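Local atomic coordinates of acyl-CoA dehydrogenase domain protein Tcur3481 (Thermomonospora curvata, PDB entry 6WY9), a protein that binds FAD and probably oxidises acyl-CoA thioesters as an acyl-CoA dehydrogenase. Residues 38-44 with 83-87; 15-19 with 49-53. One frame throughout, in Å; residues are numbered along the deposited sequence.

How the contacts relate
From the N terminus the chain runs through helix 5-23 and helix 26-33, turns at 38-40 into helix 41-49 and leaves it at 49-53. Contact 2 closes the first loop, setting that exit against residues 15-19 of helix 5-23. Contact 1 closes the second, bringing the entry to helix 41-49 against 83-87, the link from helix 67-80 to helix 87-100. The two loops cross, since 38-44 lies between the segments of contact 2 and 49-53 between those of contact 1. Both fall in the N-terminal helical domain, with centres about 12 Å apart, and they touch: Leu43 packs on Ile19, and Trp44 and Leu87 pack on Leu53.

Contact 1 (38-44 with 83-87); sequences RIDETLW and APVPL
Trp44 and Leu43 close over Val85, Pro86 and Leu87 in the densely packed part of this contact. The indole presents its benzo edge: Val85 CB lies near the ring plane, 3.7 Å from Trp44 CE3, while Pro86 CD and Leu87 CD2 come obliquely to Trp44 CZ3, the latter at 3.6 Å. Trp44 and Leu87 lie alongside each other, pointing opposite ways. Leu43 holds CG anti to its own N (chi1 -180°) and lies across Val85 at about a right angle, its CD2 meeting both valine methyls and also Ala83 CB, 3.8 Å away. Val85 CG1 reaches on to Asp40 O, a close 3.4 Å. Beside this cluster, Ile39 CG2 touches Pro86 CD.

One hydrogen bond joins the backbones, Asp40 N to Pro84 O at 2.9 Å, almost straight at hydrogen and acceptor alike. It forms where Pro84 centres an inverse gamma turn, Val85 N returning to Ala83 O, and Pro86 centres another just before helix 87-100. Asp40 is the N-cap of helix 41-49: its OD1 accepts Leu43 N at 3.0 Å from above the carboxylate plane, with a weak second bond from Thr42 N. Arg28 salt-bridges the same oxygen, so the cap is tied to helix 26-33 as well.

Pro84, though partly exposed, stays engaged, its ring near Asp40 CB and packed on Leu29 and Val32 of helix 26-33. Packing thins at Arg38, whose O meets Pro84 CB at 3.8 Å but whose side chain turns off to the carbonyl of Ser35, the carboxylate of Glu191 and the carbonyl of Arg195. Arg118 makes a cation-pi contact with Trp44.

Contact 2 (15-19 with 49-53); sequences LARQI and GAGLL
With CG1 beside its backbone N (chi1 -68°) and the chain then extended (chi2 174°), Ile19 sends CD1 out from helix 5-23 to meet Ala50 CB at 3.6 Å. Leu52 has much the same shape, and its CD1 comes tip to tip with Ile19 CD1, 3.9 Å apart. That leucine methyl also rests on the helix backbone, 3.9 Å from Ala16 CA, and lies beside Ala16 CB. One turn before Ile19, Leu15 covers the outer end of the patch, where its CD2 reaches Ala50 CB at 4.0 Å and its CG approaches Leu52 CD1. Hydrogen bonds do not cross this interface; it is apolar packing, graded from buried Leu52 and Ala16 to solvent-exposed Leu15.

The bend that sets Ala50 and Leu52 against one helix face is a Schellman motif ending helix 41-49, with Gly51 at positive phi (82°). Earlier on helix 41-49, Leu47 also touches Ile19, so the seam continues along that helix. Next to Leu52, Ala16 packs on Leu74 and Glu77 of helix 67-80.

Contact 1 (38-44 with 83-87)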
ATOM      1  N   ARG B  38      19.680 -13.477  27.546  1.00 45.77           N
ATOM      2  CA  ARG B  38      18.408 -12.915  27.086  1.00 45.74           C
ATOM      3  C   ARG B  38      17.244 -13.903  27.252  1.00 44.98           C
ATOM      4  O   ARG B  38      16.220 -13.777  26.576  1.00 43.39           O
ATOM      5  CB  ARG B  38      18.521 -12.441  25.623  1.00 46.27           C
ATOM      6  CG  ARG B  38      19.802 -11.617  25.399  1.00 48.32           C
ATOM      7  CD  ARG B  38      19.662 -10.362  26.255  1.00 47.36           C
ATOM      8  NE  ARG B  38      20.850  -9.505  26.259  1.00 48.92           N
ATOM      9  CZ  ARG B  38      21.107  -8.568  25.342  1.00 48.53           C
ATOM     10  NH1 ARG B  38      20.290  -8.405  24.293  1.00 47.02           N
ATOM     11  NH2 ARG B  38      22.184  -7.797  25.455  1.00 47.95           N
ATOM     12  N   ILE B  39      17.354 -14.863  28.168  1.00 44.55           N
ATOM     13  CA  ILE B  39      16.322 -15.874  28.371  1.00 44.68           C
ATOM     14  C   ILE B  39      15.887 -15.851  29.832  1.00 46.05           C
ATOM     15  O   ILE B  39      16.728 -15.944  30.744  1.00 47.81           O
ATOM     16  CB  ILE B  39      16.824 -17.287  28.016  1.00 46.31           C
ATOM     17  CG1 ILE B  39      17.134 -17.405  26.499  1.00 45.87           C
ATOM     18  CG2 ILE B  39      15.779 -18.311  28.488  1.00 47.35           C
ATOM     19  CD1 ILE B  39      17.736 -18.761  26.051  1.00 45.43           C
ATOM     20  N   ASP B  40      14.585 -15.843  30.060  1.00 44.48           N
ATOM     21  CA  ASP B  40      14.077 -15.815  31.427  1.00 45.47           C
ATOM     22  C   ASP B  40      13.925 -17.258  31.881  1.00 46.99           C
ATOM     23  O   ASP B  40      12.960 -17.936  31.509  1.00 47.50           O
ATOM     24  CB  ASP B  40      12.760 -15.060  31.490  1.00 43.51           C
ATOM     25  CG  ASP B  40      12.222 -14.887  32.906  1.00 44.85           C
ATOM     26  OD1 ASP B  40      12.641 -15.606  33.833  1.00 46.27           O
ATOM     27  OD2 ASP B  40      11.368 -13.978  33.076  1.00 44.70           O
ATOM     28  N   GLU B  41      14.862 -17.702  32.719  1.00 48.61           N
ATOM     29  CA  GLU B  41      14.872 -19.092  33.169  1.00 50.71           C
ATOM     30  C   GLU B  41      13.767 -19.345  34.183  1.00 52.19           C
ATOM     31  O   GLU B  41      13.326 -20.492  34.356  1.00 51.99           O
ATOM     32  CB  GLU B  41      16.221 -19.436  33.784  1.00 57.40           C
ATOM     33  CG  GLU B  41      17.379 -19.308  32.848  1.00 61.18           C
ATOM     34  CD  GLU B  41      17.374 -20.365  31.750  1.00 65.34           C
ATOM     35  OE1 GLU B  41      16.648 -21.380  31.868  1.00 67.23           O
ATOM     36  OE2 GLU B  41      18.102 -20.165  30.759  1.00 66.24           O
ATOM     37  N   THR B  42      13.349 -18.293  34.895  1.00 50.50           N
ATOM     38  CA  THR B  42      12.248 -18.435  35.837  1.00 50.91           C
ATOM     39  C   THR B  42      10.949 -18.682  35.087  1.00 48.01           C
ATOM     40  O   THR B  42      10.190 -19.606  35.408  1.00 49.04           O
ATOM     41  CB  THR B  42      12.153 -17.180  36.715  1.00 50.73           C
ATOM     42  OG1 THR B  42      13.414 -17.012  37.386  1.00 53.29           O
ATOM     43  CG2 THR B  42      11.043 -17.379  37.785  1.00 52.51           C
ATOM     44  N   LEU B  43      10.702 -17.876  34.065  1.00 44.81           N
ATOM     45  CA  LEU B  43       9.540 -18.077  33.206  1.00 44.79           C
ATOM     46  C   LEU B  43       9.547 -19.473  32.574  1.00 45.78           C
ATOM     47  O   LEU B  43       8.503 -20.134  32.488  1.00 45.36           O
ATOM     48  CB  LEU B  43       9.526 -17.013  32.125  1.00 43.27           C
ATOM     49  CG  LEU B  43       8.357 -17.082  31.135  1.00 44.66           C
ATOM     50  CD1 LEU B  43       7.013 -17.123  31.902  1.00 45.09           C
ATOM     51  CD2 LEU B  43       8.409 -15.883  30.134  1.00 41.71           C
ATOM     52  N   TRP B  44      10.721 -19.929  32.118  1.00 44.89           N
ATOM     53  CA  TRP B  44      10.833 -21.263  31.541  1.00 45.78           C
ATOM     54  C   TRP B  44      10.409 -22.333  32.548  1.00 47.97           C
ATOM     55  O   TRP B  44       9.685 -23.275  32.213  1.00 47.30           O
ATOM     56  CB  TRP B  44      12.270 -21.521  31.087  1.00 47.51           C
ATOM     57  CG  TRP B  44      12.336 -22.724  30.220  1.00 50.39           C
ATOM     58  CD1 TRP B  44      12.729 -23.993  30.570  1.00 53.74           C
ATOM     59  CD2 TRP B  44      11.946 -22.784  28.845  1.00 49.10           C
ATOM     60  NE1 TRP B  44      12.624 -24.830  29.485  1.00 54.63           N
ATOM     61  CE2 TRP B  44      12.137 -24.118  28.416  1.00 51.56           C
ATOM     62  CE3 TRP B  44      11.454 -21.834  27.931  1.00 47.58           C
ATOM     63  CZ2 TRP B  44      11.856 -24.536  27.094  1.00 51.14           C
ATOM     64  CZ3 TRP B  44      11.185 -22.257  26.590  1.00 47.45           C
ATOM     65  CH2 TRP B  44      11.386 -23.593  26.202  1.00 48.38           C
ATOM     66  N   ALA B  83       7.289 -12.123  25.575  1.00 41.26           N
ATOM     67  CA  ALA B  83       7.880 -12.755  26.760  1.00 43.19           C
ATOM     68  C   ALA B  83       9.176 -13.454  26.365  1.00 42.65           C
ATOM     69  O   ALA B  83       9.174 -14.258  25.416  1.00 40.83           O
ATOM     70  CB  ALA B  83       6.929 -13.757  27.395  1.00 43.41           C
ATOM     71  N   PRO B  84      10.310 -13.132  27.024  1.00 42.61           N
ATOM     72  CA  PRO B  84      11.613 -13.634  26.529  1.00 43.02           C
ATOM     73  C   PRO B  84      11.936 -15.075  26.916  1.00 42.49           C
ATOM     74  O   PRO B  84      12.741 -15.355  27.811  1.00 42.76           O
ATOM     75  CB  PRO B  84      12.603 -12.638  27.150  1.00 44.75           C
ATOM     76  CG  PRO B  84      11.953 -12.263  28.489  1.00 46.66           C
ATOM     77  CD  PRO B  84      10.481 -12.119  28.094  1.00 44.89           C
ATOM     78  N   VAL B  85      11.337 -16.029  26.204  1.00 40.67           N
ATOM     79  CA  VAL B  85      11.713 -17.450  26.339  1.00 40.95           C
ATOM     80  C   VAL B  85      11.715 -18.090  24.956  1.00 40.02           C
ATOM     81  O   VAL B  85      10.905 -17.753  24.099  1.00 37.13           O
ATOM     82  CB  VAL B  85      10.738 -18.237  27.259  1.00 41.11           C
ATOM     83  CG1 VAL B  85      11.091 -18.102  28.719  1.00 43.93           C
ATOM     84  CG2 VAL B  85       9.278 -17.805  27.022  1.00 40.93           C
ATOM     85  N   PRO B  86      12.620 -19.073  24.738  1.00 40.58           N
ATOM     86  CA  PRO B  86      12.736 -19.640  23.372  1.00 39.90           C
ATOM     87  C   PRO B  86      11.727 -20.760  23.110  1.00 42.01           C
ATOM     88  O   PRO B  86      12.081 -21.929  22.893  1.00 40.25           O
ATOM     89  CB  PRO B  86      14.180 -20.144  23.361  1.00 39.80           C
ATOM     90  CG  PRO B  86      14.303 -20.749  24.770  1.00 40.96           C
ATOM     91  CD  PRO B  86      13.601 -19.681  25.663  1.00 40.58           C
ATOM     92  N   LEU B  87      10.436 -20.417  23.151  1.00 41.37           N
ATOM     93  CA  LEU B  87       9.428 -21.460  22.982  1.00 42.36           C
ATOM     94  C   LEU B  87       9.411 -21.988  21.545  1.00 42.11           C
ATOM     95  O   LEU B  87       9.379 -23.206  21.328  1.00 42.31           O
ATOM     96  CB  LEU B  87       8.047 -20.927  23.387  1.00 41.61           C
ATOM     97  CG  LEU B  87       7.803 -20.744  24.894  1.00 40.55           C
ATOM     98  CD1 LEU B  87       6.487 -19.914  25.110  1.00 40.12           C
ATOM     99  CD2 LEU B  87       7.715 -22.073  25.636  1.00 42.10           C
TER

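Contact 2 (15-19 with 49-53)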
ATOM      1  N   LEU B  15      -4.052 -20.000  31.235  1.00 51.32           N
ATOM      2  CA  LEU B  15      -2.887 -20.309  32.057  1.00 51.36           C
ATOM      3  C   LEU B  15      -1.660 -19.570  31.535  1.00 49.73           C
ATOM      4  O   LEU B  15      -0.936 -18.913  32.301  1.00 49.68           O
ATOM      5  CB  LEU B  15      -2.671 -21.822  32.073  1.00 54.32           C
ATOM      6  CG  LEU B  15      -1.658 -22.512  32.975  1.00 57.55           C
ATOM      7  CD1 LEU B  15      -1.682 -21.883  34.360  1.00 60.43           C
ATOM      8  CD2 LEU B  15      -1.945 -24.048  33.050  1.00 61.62           C
ATOM      9  N   ALA B  16      -1.409 -19.672  30.225  1.00 46.26           N
ATOM     10  CA  ALA B  16      -0.264 -18.975  29.649  1.00 45.66           C
ATOM     11  C   ALA B  16      -0.379 -17.476  29.878  1.00 44.78           C
ATOM     12  O   ALA B  16       0.598 -16.812  30.250  1.00 45.50           O
ATOM     13  CB  ALA B  16      -0.140 -19.283  28.159  1.00 42.34           C
ATOM     14  N   ARG B  17      -1.579 -16.937  29.714  1.00 46.71           N
ATOM     15  CA  ARG B  17      -1.772 -15.507  29.907  1.00 48.13           C
ATOM     16  C   ARG B  17      -1.392 -15.081  31.319  1.00 49.44           C
ATOM     17  O   ARG B  17      -0.752 -14.042  31.507  1.00 47.84           O
ATOM     18  CB  ARG B  17      -3.217 -15.137  29.610  1.00 53.15           C
ATOM     19  CG  ARG B  17      -3.505 -13.664  29.773  1.00 60.70           C
ATOM     20  CD  ARG B  17      -4.803 -13.304  29.018  1.00 71.27           C
ATOM     21  NE  ARG B  17      -4.640 -13.331  27.553  1.00 77.31           N
ATOM     22  CZ  ARG B  17      -5.631 -13.440  26.659  1.00 85.43           C
ATOM     23  NH1 ARG B  17      -6.898 -13.551  27.040  1.00 92.18           N
ATOM     24  NH2 ARG B  17      -5.356 -13.448  25.365  1.00 85.01           N
ATOM     25  N   GLN B  18      -1.788 -15.864  32.330  1.00 50.91           N
ATOM     26  CA  GLN B  18      -1.487 -15.476  33.701  1.00 53.18           C
ATOM     27  C   GLN B  18       0.009 -15.538  33.954  1.00 50.98           C
ATOM     28  O   GLN B  18       0.582 -14.660  34.613  1.00 51.21           O
ATOM     29  CB  GLN B  18      -2.213 -16.388  34.688  1.00 58.17           C
ATOM     30  CG  GLN B  18      -1.958 -15.995  36.140  1.00 63.43           C
ATOM     31  CD  GLN B  18      -2.577 -14.652  36.497  1.00 67.47           C
ATOM     32  OE1 GLN B  18      -1.873 -13.675  36.812  1.00 65.62           O
ATOM     33  NE2 GLN B  18      -3.902 -14.587  36.426  1.00 73.38           N
ATOM     34  N   ILE B  19       0.655 -16.598  33.468  1.00 48.54           N
ATOM     35  CA  ILE B  19       2.082 -16.752  33.720  1.00 47.73           C
ATOM     36  C   ILE B  19       2.860 -15.638  33.011  1.00 47.25           C
ATOM     37  O   ILE B  19       3.722 -14.972  33.606  1.00 46.72           O
ATOM     38  CB  ILE B  19       2.523 -18.163  33.305  1.00 46.85           C
ATOM     39  CG1 ILE B  19       1.889 -19.184  34.272  1.00 48.76           C
ATOM     40  CG2 ILE B  19       4.083 -18.329  33.194  1.00 46.36           C
ATOM     41  CD1 ILE B  19       2.174 -20.593  33.825  1.00 49.87           C
ATOM     42  N   GLY B  49       6.370 -26.159  34.756  1.00 53.45           N
ATOM     43  CA  GLY B  49       5.639 -26.652  35.908  1.00 57.21           C
ATOM     44  C   GLY B  49       4.145 -26.634  35.697  1.00 58.80           C
ATOM     45  O   GLY B  49       3.432 -27.458  36.272  1.00 60.48           O
ATOM     46  N   ALA B  50       3.647 -25.682  34.891  1.00 45.68           N
ATOM     47  CA  ALA B  50       2.242 -25.631  34.517  1.00 49.96           C
ATOM     48  C   ALA B  50       1.891 -26.612  33.397  1.00 53.52           C
ATOM     49  O   ALA B  50       0.716 -26.705  33.011  1.00 55.12           O
ATOM     50  CB  ALA B  50       1.886 -24.192  34.094  1.00 47.58           C
ATOM     51  N   GLY B  51       2.875 -27.347  32.872  1.00 52.97           N
ATOM     52  CA  GLY B  51       2.614 -28.314  31.833  1.00 52.67           C
ATOM     53  C   GLY B  51       2.531 -27.699  30.461  1.00 51.19           C
ATOM     54  O   GLY B  51       2.176 -28.393  29.496  1.00 51.60           O
ATOM     55  N   LEU B  52       2.880 -26.417  30.337  1.00 46.53           N
ATOM     56  CA  LEU B  52       2.725 -25.744  29.066  1.00 47.52           C
ATOM     57  C   LEU B  52       3.809 -26.120  28.066  1.00 45.86           C
ATOM     58  O   LEU B  52       3.568 -25.992  26.861  1.00 45.50           O
ATOM     59  CB  LEU B  52       2.686 -24.227  29.297  1.00 48.13           C
ATOM     60  CG  LEU B  52       1.407 -23.791  30.024  1.00 52.17           C
ATOM     61  CD1 LEU B  52       1.490 -22.338  30.430  1.00 51.01           C
ATOM     62  CD2 LEU B  52       0.249 -23.973  29.055  1.00 54.52           C
ATOM     63  N   LEU B  53       4.985 -26.592  28.521  1.00 45.48           N
ATOM     64  CA  LEU B  53       5.959 -27.110  27.557  1.00 47.12           C
ATOM     65  C   LEU B  53       5.515 -28.458  27.019  1.00 49.62           C
ATOM     66  O   LEU B  53       5.911 -28.854  25.912  1.00 52.23           O
ATOM     67  CB  LEU B  53       7.362 -27.225  28.186  1.00 47.77           C
ATOM     68  CG  LEU B  53       7.962 -25.919  28.752  1.00 46.40           C
ATOM     69  CD1 LEU B  53       9.339 -26.180  29.360  1.00 48.79           C
ATOM     70  CD2 LEU B  53       8.033 -24.729  27.717  1.00 43.41           C
TER